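Lipolytic enzyme (Clostridium thermocellum, PDB 2VPT) removes acetyl groups from xylan, as the catalytic domain of a cellulosomal family 3 carbohydrate esterase of the SGNH (GDSL-like) hydrolase clan. Local coordinates at residues 89-94 with 108-113; 124-129 with 189-194; 9-14 with 76-81. All coordinates share one frame; numbering follows the deposited sequence.

Interaction 1: residues 89-94 with 108-113; sequences LWIGGN and SNLIDQ
The end of strand 86-90 and the loop after it, carrying L89 and I91, face the turn of helix 104-117 that carries L110. The main chains stay well apart: the closest pair of alpha carbons, L89 CA and I111 CA, is 9.0 Å apart, and no hydrogen bond joins the segments. Branched aliphatic side chains fill the distance. L89 and L110 reach toward each other tip to tip, with L89 CD2 4.0 Å from L110 CD2. CB points to the other segment in both leucines, and CG, trans to the backbone N (chi1 -179° in L89, 175° in L110), carries the branch outward. I91 meets L110 differently, crossing it at about a right angle, and touches with its branch methyl: I91 CG2 is 4.1 Å from L110 CD2. Since L89 CD2 and I91 CG2 are themselves 4.2 Å apart, the three methyls form a nearly equilateral triangle. Strand 86-90, helix 104-117 and the parallel neighbouring strand 122-126 make a beta-alpha-beta crossover of the alpha/beta SGNH fold, and this contact lays the crossover helix on one face of the sheet. Beyond the two segments, I111 turns to L123 and V125 of strand 122-126, whereas L110 and I91 also touch I71 of helix 68-82. Past I91 the chain turns through G92, which has a positive phi (118°) and stands at the N-cap of helix 93-99. G92, G93 and N94 belong to the GxND block of the clan, whose asparagine commonly helps form the oxyanion hole. D112 OD1 forms a salt bridge with K149 NZ of helix 142-151.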
# COMPACT_ATOMS: atom_id res chain seq x y z
N LEU A 89 -10.05 13.17 7.13
CA LEU A 89 -10.62 12.89 5.81
C LEU A 89 -9.93 13.73 4.74
O LEU A 89 -9.85 14.95 4.84
CB LEU A 89 -12.13 13.18 5.84
CG LEU A 89 -12.89 12.91 4.55
CD1 LEU A 89 -12.87 11.43 4.20
CD2 LEU A 89 -14.32 13.41 4.64
N TRP A 90 -9.45 13.08 3.70
CA TRP A 90 -8.74 13.74 2.62
C TRP A 90 -9.16 13.04 1.33
O TRP A 90 -8.62 11.98 0.98
CB TRP A 90 -7.23 13.69 2.86
CG TRP A 90 -6.42 14.47 1.88
CD1 TRP A 90 -6.88 15.34 0.94
CD2 TRP A 90 -4.99 14.44 1.73
NE1 TRP A 90 -5.84 15.85 0.21
CE2 TRP A 90 -4.66 15.33 0.69
CE3 TRP A 90 -3.96 13.76 2.38
CZ2 TRP A 90 -3.36 15.54 0.29
CZ3 TRP A 90 -2.67 13.99 1.98
CH2 TRP A 90 -2.37 14.87 0.95
N ILE A 91 -10.14 13.63 0.63
CA ILE A 91 -10.81 12.91 -0.45
C ILE A 91 -11.41 13.86 -1.47
O ILE A 91 -11.70 15.03 -1.17
CB ILE A 91 -11.89 11.99 0.16
CG1 ILE A 91 -12.30 10.84 -0.77
CG2 ILE A 91 -13.08 12.79 0.65
CD1 ILE A 91 -11.21 9.81 -1.02
N GLY A 92 -11.56 13.37 -2.70
CA GLY A 92 -12.29 14.07 -3.76
C GLY A 92 -11.46 14.42 -4.97
O GLY A 92 -12.01 14.79 -6.01
N GLY A 93 -10.15 14.29 -4.88
CA GLY A 93 -9.30 14.55 -6.01
C GLY A 93 -9.60 13.62 -7.16
O GLY A 93 -9.54 14.02 -8.32
N ASN A 94 -9.91 12.36 -6.85
CA ASN A 94 -10.19 11.41 -7.91
C ASN A 94 -11.55 11.68 -8.54
O ASN A 94 -11.73 11.42 -9.74
CB ASN A 94 -10.09 9.96 -7.44
CG ASN A 94 -8.68 9.54 -7.16
OD1 ASN A 94 -8.40 8.90 -6.13
ND2 ASN A 94 -7.78 9.90 -8.03
N SER A 108 -20.02 17.18 0.96
CA SER A 108 -20.95 17.67 1.97
C SER A 108 -21.76 16.53 2.54
O SER A 108 -21.93 16.41 3.75
CB SER A 108 -21.90 18.71 1.33
OG SER A 108 -22.77 19.27 2.31
N ASN A 109 -22.28 15.67 1.66
CA ASN A 109 -23.07 14.53 2.09
C ASN A 109 -22.26 13.51 2.88
O ASN A 109 -22.77 12.90 3.82
CB ASN A 109 -23.76 13.85 0.89
CG ASN A 109 -24.82 14.71 0.27
OD1 ASN A 109 -25.29 15.69 0.87
ND2 ASN A 109 -25.19 14.38 -0.96
N LEU A 110 -21.01 13.30 2.48
CA LEU A 110 -20.13 12.38 3.21
C LEU A 110 -19.84 12.87 4.63
O LEU A 110 -19.85 12.08 5.55
CB LEU A 110 -18.84 12.16 2.41
CG LEU A 110 -17.76 11.31 3.10
CD1 LEU A 110 -18.30 9.94 3.48
CD2 LEU A 110 -16.57 11.17 2.17
N ILE A 111 -19.62 14.17 4.79
CA ILE A 111 -19.44 14.75 6.13
C ILE A 111 -20.67 14.48 6.98
O ILE A 111 -20.58 14.01 8.10
CB ILE A 111 -19.13 16.27 6.05
CG1 ILE A 111 -17.74 16.50 5.42
CG2 ILE A 111 -19.23 16.93 7.44
CD1 ILE A 111 -17.52 17.92 4.93
N ASP A 112 -21.85 14.76 6.42
CA ASP A 112 -23.10 14.52 7.15
C ASP A 112 -23.24 13.06 7.53
O ASP A 112 -23.64 12.73 8.64
CB ASP A 112 -24.32 14.92 6.31
CG ASP A 112 -24.44 16.43 6.09
OD1 ASP A 112 -23.68 17.20 6.71
OD2 ASP A 112 -25.30 16.83 5.28
N GLN A 113 -22.90 12.17 6.60
CA GLN A 113 -22.99 10.74 6.82
C GLN A 113 -22.11 10.27 7.98
O GLN A 113 -22.53 9.47 8.81
CB GLN A 113 -22.59 10.00 5.55
CG GLN A 113 -22.66 8.48 5.66
CD GLN A 113 -22.18 7.79 4.39
OE1 GLN A 113 -22.10 8.40 3.34
NE2 GLN A 113 -21.87 6.51 4.49

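Interaction 2: residues 124-129 with 189-194; sequences FVADYY and NIWYKY
F124 meets segment 189-194 at W191 and Y194, where strand 122-126 passes beneath helix 181-203; T195 and I198 of the same helix also touch its side chain. Axes of the short segments 124-126 and 189-194 approach to 10.8 Å and run at 142°, closer to antiparallel than to parallel. The methylene of F124 abuts the edge of the indole, with F124 CB 4.0 Å from W191 CZ3. Its phenyl ring swings beyond, CG lying trans to the carbonyl carbon (chi1 -68°), and brings F124 CE1 to 3.5 Å from the backbone Y194 O. V125 points from the opposite face of the strand, away from this helix. A126 turns back toward it: its methyl sits against the far end of the six-membered indole ring, A126 CB being 3.8 Å from W191 CH2 and equally far from W191 CZ2. The benzo end of the indole thus approaches the strand, and the ring also stacks with F88 and Y27. Beyond the strand end, D127 OD2 is hydrogen-bonded to S162 OG, and Y128 OH to G93 N. On the helix, Y194 starts toward the strand but its ring leads off, and its hydroxyl is hydrogen-bonded to E163. With no hydrogen bond between the segments, their fit in this second helical layer of the alpha/beta fold probably rests mainly on apolar packing and shape: the benzo end of the indole rests against a methylene and a methyl of one strand face, with the polar ends of neighbouring residues satisfied at the periphery.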
# COMPACT_ATOMS: atom_id res chain seq x y z
N PHE A 124 -11.75 16.14 10.73
CA PHE A 124 -10.90 17.07 10.00
C PHE A 124 -11.02 16.76 8.52
O PHE A 124 -10.97 15.60 8.12
CB PHE A 124 -9.45 16.93 10.45
CG PHE A 124 -9.21 17.39 11.85
CD1 PHE A 124 -8.96 18.71 12.10
CD2 PHE A 124 -9.29 16.52 12.93
CE1 PHE A 124 -8.76 19.17 13.39
CE2 PHE A 124 -9.09 16.98 14.22
CZ PHE A 124 -8.82 18.31 14.44
N VAL A 125 -11.19 17.81 7.73
CA VAL A 125 -11.34 17.70 6.28
C VAL A 125 -10.25 18.53 5.62
O VAL A 125 -10.15 19.73 5.87
CB VAL A 125 -12.72 18.19 5.82
CG1 VAL A 125 -12.82 18.11 4.29
CG2 VAL A 125 -13.82 17.35 6.49
N ALA A 126 -9.44 17.89 4.78
CA ALA A 126 -8.32 18.53 4.09
C ALA A 126 -8.60 18.87 2.63
O ALA A 126 -9.34 18.15 1.94
CB ALA A 126 -7.10 17.63 4.15
N ASP A 127 -8.00 19.96 2.16
CA ASP A 127 -7.81 20.16 0.72
C ASP A 127 -6.46 19.58 0.26
O ASP A 127 -5.79 18.89 1.04
CB ASP A 127 -8.06 21.62 0.31
CG ASP A 127 -6.99 22.58 0.74
OD1 ASP A 127 -6.05 22.19 1.46
OD2 ASP A 127 -7.10 23.77 0.34
N TYR A 128 -6.09 19.79 -1.00
CA TYR A 128 -4.90 19.19 -1.60
C TYR A 128 -3.77 20.19 -1.81
O TYR A 128 -3.99 21.38 -2.01
CB TYR A 128 -5.26 18.55 -2.95
CG TYR A 128 -6.08 17.29 -2.84
CD1 TYR A 128 -5.51 16.06 -3.04
CD2 TYR A 128 -7.45 17.34 -2.55
CE1 TYR A 128 -6.26 14.90 -2.95
CE2 TYR A 128 -8.20 16.19 -2.45
CZ TYR A 128 -7.59 14.96 -2.63
OH TYR A 128 -8.35 13.80 -2.55
N TYR A 129 -2.55 19.67 -1.78
CA TYR A 129 -1.42 20.42 -2.31
C TYR A 129 -1.75 20.76 -3.78
O TYR A 129 -2.48 20.02 -4.44
CB TYR A 129 -0.12 19.60 -2.19
CG TYR A 129 -0.18 18.24 -2.82
CD1 TYR A 129 0.25 18.04 -4.12
CD2 TYR A 129 -0.69 17.14 -2.12
CE1 TYR A 129 0.18 16.80 -4.72
CE2 TYR A 129 -0.77 15.89 -2.71
CZ TYR A 129 -0.33 15.72 -4.01
OH TYR A 129 -0.38 14.48 -4.61
N ASN A 189 3.33 18.32 8.68
CA ASN A 189 3.45 19.52 9.51
C ASN A 189 2.22 20.40 9.49
O ASN A 189 1.88 21.01 10.50
CB ASN A 189 4.75 20.26 9.19
CG ASN A 189 5.93 19.63 9.93
OD1 ASN A 189 6.58 18.73 9.43
ND2 ASN A 189 6.16 20.07 11.16
N ILE A 190 1.51 20.42 8.36
CA ILE A 190 0.27 21.19 8.26
C ILE A 190 -0.86 20.48 9.01
O ILE A 190 -1.62 21.10 9.74
CB ILE A 190 -0.09 21.49 6.80
CG1 ILE A 190 1.02 22.29 6.11
CG2 ILE A 190 -1.43 22.25 6.73
CD1 ILE A 190 0.92 22.33 4.60
N TRP A 191 -0.98 19.15 8.87
CA TRP A 191 -1.92 18.44 9.72
C TRP A 191 -1.67 18.77 11.20
O TRP A 191 -2.61 19.00 11.96
CB TRP A 191 -1.81 16.92 9.56
CG TRP A 191 -2.45 16.33 8.31
CD1 TRP A 191 -1.80 15.94 7.19
CD2 TRP A 191 -3.85 16.06 8.08
NE1 TRP A 191 -2.70 15.44 6.26
CE2 TRP A 191 -3.96 15.50 6.80
CE3 TRP A 191 -5.01 16.23 8.83
CZ2 TRP A 191 -5.19 15.11 6.25
CZ3 TRP A 191 -6.23 15.85 8.29
CH2 TRP A 191 -6.31 15.29 7.01
N TYR A 192 -0.40 18.72 11.62
CA TYR A 192 -0.07 19.02 13.00
C TYR A 192 -0.57 20.41 13.39
O TYR A 192 -1.26 20.56 14.39
CB TYR A 192 1.44 18.87 13.23
CG TYR A 192 1.86 19.14 14.67
CD1 TYR A 192 1.95 18.10 15.58
CD2 TYR A 192 2.14 20.43 15.10
CE1 TYR A 192 2.34 18.34 16.89
CE2 TYR A 192 2.53 20.67 16.39
CZ TYR A 192 2.61 19.63 17.28
OH TYR A 192 3.01 19.88 18.59
N LYS A 193 -0.22 21.39 12.59
CA LYS A 193 -0.65 22.78 12.83
C LYS A 193 -2.15 22.90 13.12
O LYS A 193 -2.58 23.56 14.07
CB LYS A 193 -0.24 23.66 11.65
CG LYS A 193 -0.80 25.08 11.67
CD LYS A 193 -0.31 25.87 10.48
CE LYS A 193 -1.01 27.22 10.40
NZ LYS A 193 -0.59 28.00 9.24
N TYR A 194 -2.95 22.26 12.27
CA TYR A 194 -4.40 22.40 12.35
C TYR A 194 -5.09 21.45 13.32
O TYR A 194 -6.24 21.65 13.67
CB TYR A 194 -5.01 22.28 10.93
CG TYR A 194 -4.79 23.52 10.08
CD1 TYR A 194 -5.72 24.56 10.08
CD2 TYR A 194 -3.69 23.66 9.25
CE1 TYR A 194 -5.52 25.69 9.33
CE2 TYR A 194 -3.48 24.81 8.49
CZ TYR A 194 -4.41 25.82 8.53
OH TYR A 194 -4.25 26.97 7.78

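Interaction 3: residues 9-14 with 76-81; sequences MPVGDS and NNWLNT
M9 and V11, on the same face of strand 5-12, pack against W78 of helix 68-82 in the alpha/beta sandwich of the SGNH fold. This helix links strands 59-62 and 86-90, two of the parallel neighbours of strand 5-12, and so crosses over that strand. Short segments 9-12 and 76-81 run almost antiparallel, at 171°, with axes 11.0 Å apart. The apolar contacts are of two kinds. V11 offers a methyl to the rim of the indole: V11 CG1 lies near the ring plane, 4.2 Å from W78 CZ3. The tryptophan ring is brought there by a chi1 of -59°, CG trans to the carbonyl carbon, and its plane lies nearly parallel to the ring of H63. M9, a selenomethionine, instead crosses W78 at about a right angle and meets the base of its side chain. Polar interactions lie outside the interface. D13 is the N-cap of the following helix, D13 OD1 accepting from C15 N, and S14 OG is hydrogen-bonded to H178 NE2. G12, D13 and S14 form the GDS signature, whose serine is probably the nucleophile. The terminal CE of M9 is doubtful, its bond to selenium being too short, but the selenium itself packs 4.1 Å away, M9 SE to W78 CB.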
# COMPACT_ATOMS: atom_id res chain seq x y z
N MSE A 9 -8.61 7.75 12.63
CA MSE A 9 -8.74 7.01 11.38
C MSE A 9 -8.42 7.90 10.20
O MSE A 9 -9.21 8.79 9.85
CB MSE A 9 -10.15 6.47 11.22
CG MSE A 9 -10.27 5.54 10.01
SE MSE A 9 -12.06 4.91 9.73
CE MSE A 9 -11.95 4.05 10.53
N PRO A 10 -7.26 7.68 9.56
CA PRO A 10 -6.98 8.39 8.31
C PRO A 10 -7.76 7.79 7.15
O PRO A 10 -7.57 6.62 6.83
CB PRO A 10 -5.46 8.18 8.11
CG PRO A 10 -4.97 7.60 9.40
CD PRO A 10 -6.12 6.83 9.95
N VAL A 11 -8.64 8.58 6.55
CA VAL A 11 -9.52 8.12 5.47
C VAL A 11 -9.17 8.92 4.22
O VAL A 11 -9.17 10.15 4.24
CB VAL A 11 -11.00 8.33 5.80
CG1 VAL A 11 -11.87 7.92 4.63
CG2 VAL A 11 -11.38 7.57 7.03
N GLY A 12 -8.88 8.25 3.11
CA GLY A 12 -8.60 8.99 1.90
C GLY A 12 -8.28 8.11 0.73
O GLY A 12 -8.69 6.93 0.67
N ASP A 13 -7.55 8.71 -0.21
CA ASP A 13 -7.21 8.10 -1.49
C ASP A 13 -5.71 7.77 -1.53
O ASP A 13 -5.14 7.43 -0.49
CB ASP A 13 -7.70 9.00 -2.64
CG ASP A 13 -7.17 10.41 -2.57
OD1 ASP A 13 -6.07 10.65 -1.99
OD2 ASP A 13 -7.87 11.32 -3.08
N SER A 14 -5.06 7.83 -2.68
CA SER A 14 -3.66 7.46 -2.73
C SER A 14 -2.77 8.40 -1.92
O SER A 14 -1.65 8.03 -1.60
CB SER A 14 -3.12 7.34 -4.14
OG SER A 14 -3.42 8.48 -4.86
N ASN A 76 -19.39 3.56 6.74
CA ASN A 76 -20.20 3.22 7.91
C ASN A 76 -19.65 1.98 8.58
O ASN A 76 -19.58 1.90 9.80
CB ASN A 76 -21.66 2.96 7.54
CG ASN A 76 -22.37 4.18 7.05
OD1 ASN A 76 -21.79 5.27 6.95
ND2 ASN A 76 -23.66 4.02 6.73
N ASN A 77 -19.23 1.02 7.76
CA ASN A 77 -18.63 -0.20 8.30
C ASN A 77 -17.28 0.05 8.97
O ASN A 77 -17.00 -0.50 10.04
CB ASN A 77 -18.49 -1.26 7.20
CG ASN A 77 -19.83 -1.66 6.61
OD1 ASN A 77 -20.83 -1.74 7.31
ND2 ASN A 77 -19.84 -1.94 5.32
N TRP A 78 -16.46 0.88 8.33
CA TRP A 78 -15.15 1.20 8.90
C TRP A 78 -15.31 1.91 10.25
O TRP A 78 -14.61 1.60 11.20
CB TRP A 78 -14.37 2.10 7.94
CG TRP A 78 -14.14 1.52 6.58
CD1 TRP A 78 -14.22 0.21 6.21
CD2 TRP A 78 -13.75 2.24 5.42
NE1 TRP A 78 -13.94 0.08 4.88
CE2 TRP A 78 -13.62 1.31 4.38
CE3 TRP A 78 -13.48 3.58 5.17
CZ2 TRP A 78 -13.25 1.68 3.09
CZ3 TRP A 78 -13.12 3.94 3.88
CH2 TRP A 78 -13.01 3.00 2.87
N LEU A 79 -16.22 2.87 10.31
CA LEU A 79 -16.48 3.58 11.56
C LEU A 79 -16.96 2.65 12.66
O LEU A 79 -16.54 2.77 13.80
CB LEU A 79 -17.53 4.68 11.32
CG LEU A 79 -17.02 5.87 10.50
CD1 LEU A 79 -18.19 6.75 10.02
CD2 LEU A 79 -16.05 6.69 11.31
N ASN A 80 -17.87 1.74 12.32
CA ASN A 80 -18.39 0.82 13.33
C ASN A 80 -17.33 -0.19 13.77
O ASN A 80 -17.26 -0.54 14.94
CB ASN A 80 -19.65 0.11 12.81
CG ASN A 80 -20.88 1.02 12.81
OD1 ASN A 80 -21.75 0.91 11.94
ND2 ASN A 80 -20.95 1.93 13.79
N THR A 81 -16.48 -0.63 12.84
CA THR A 81 -15.43 -1.58 13.15
C THR A 81 -14.35 -0.98 14.04
O THR A 81 -13.92 -1.59 15.02
CB THR A 81 -14.79 -2.13 11.87
OG1 THR A 81 -15.77 -2.88 11.13
CG2 THR A 81 -13.60 -3.02 12.17

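In the fold
All three contacts hang on one sheet: strand 86-90 of interaction 1 lies between strands 5-12 of interaction 3 and 122-126 of interaction 2. Interactions 1 and 3 pack helices on one face, and interaction 2 packs the last helix on the other. Backbone bonds tie them, L89 N to F124 O at 2.8 Å and W90 N to V11 O at 3.0 Å. Helices 104-117 and 68-82 are joined by Q113 NE2 and N76 OD1, 2.8 Å apart. The strand ends converge on the probable active site, a Ser-His-Asp arrangement of S14, H178 and D175, where Y128 OH lies 2.6 Å from D13 OD2. The calcium ion is about 10 Å from the M9 side chain.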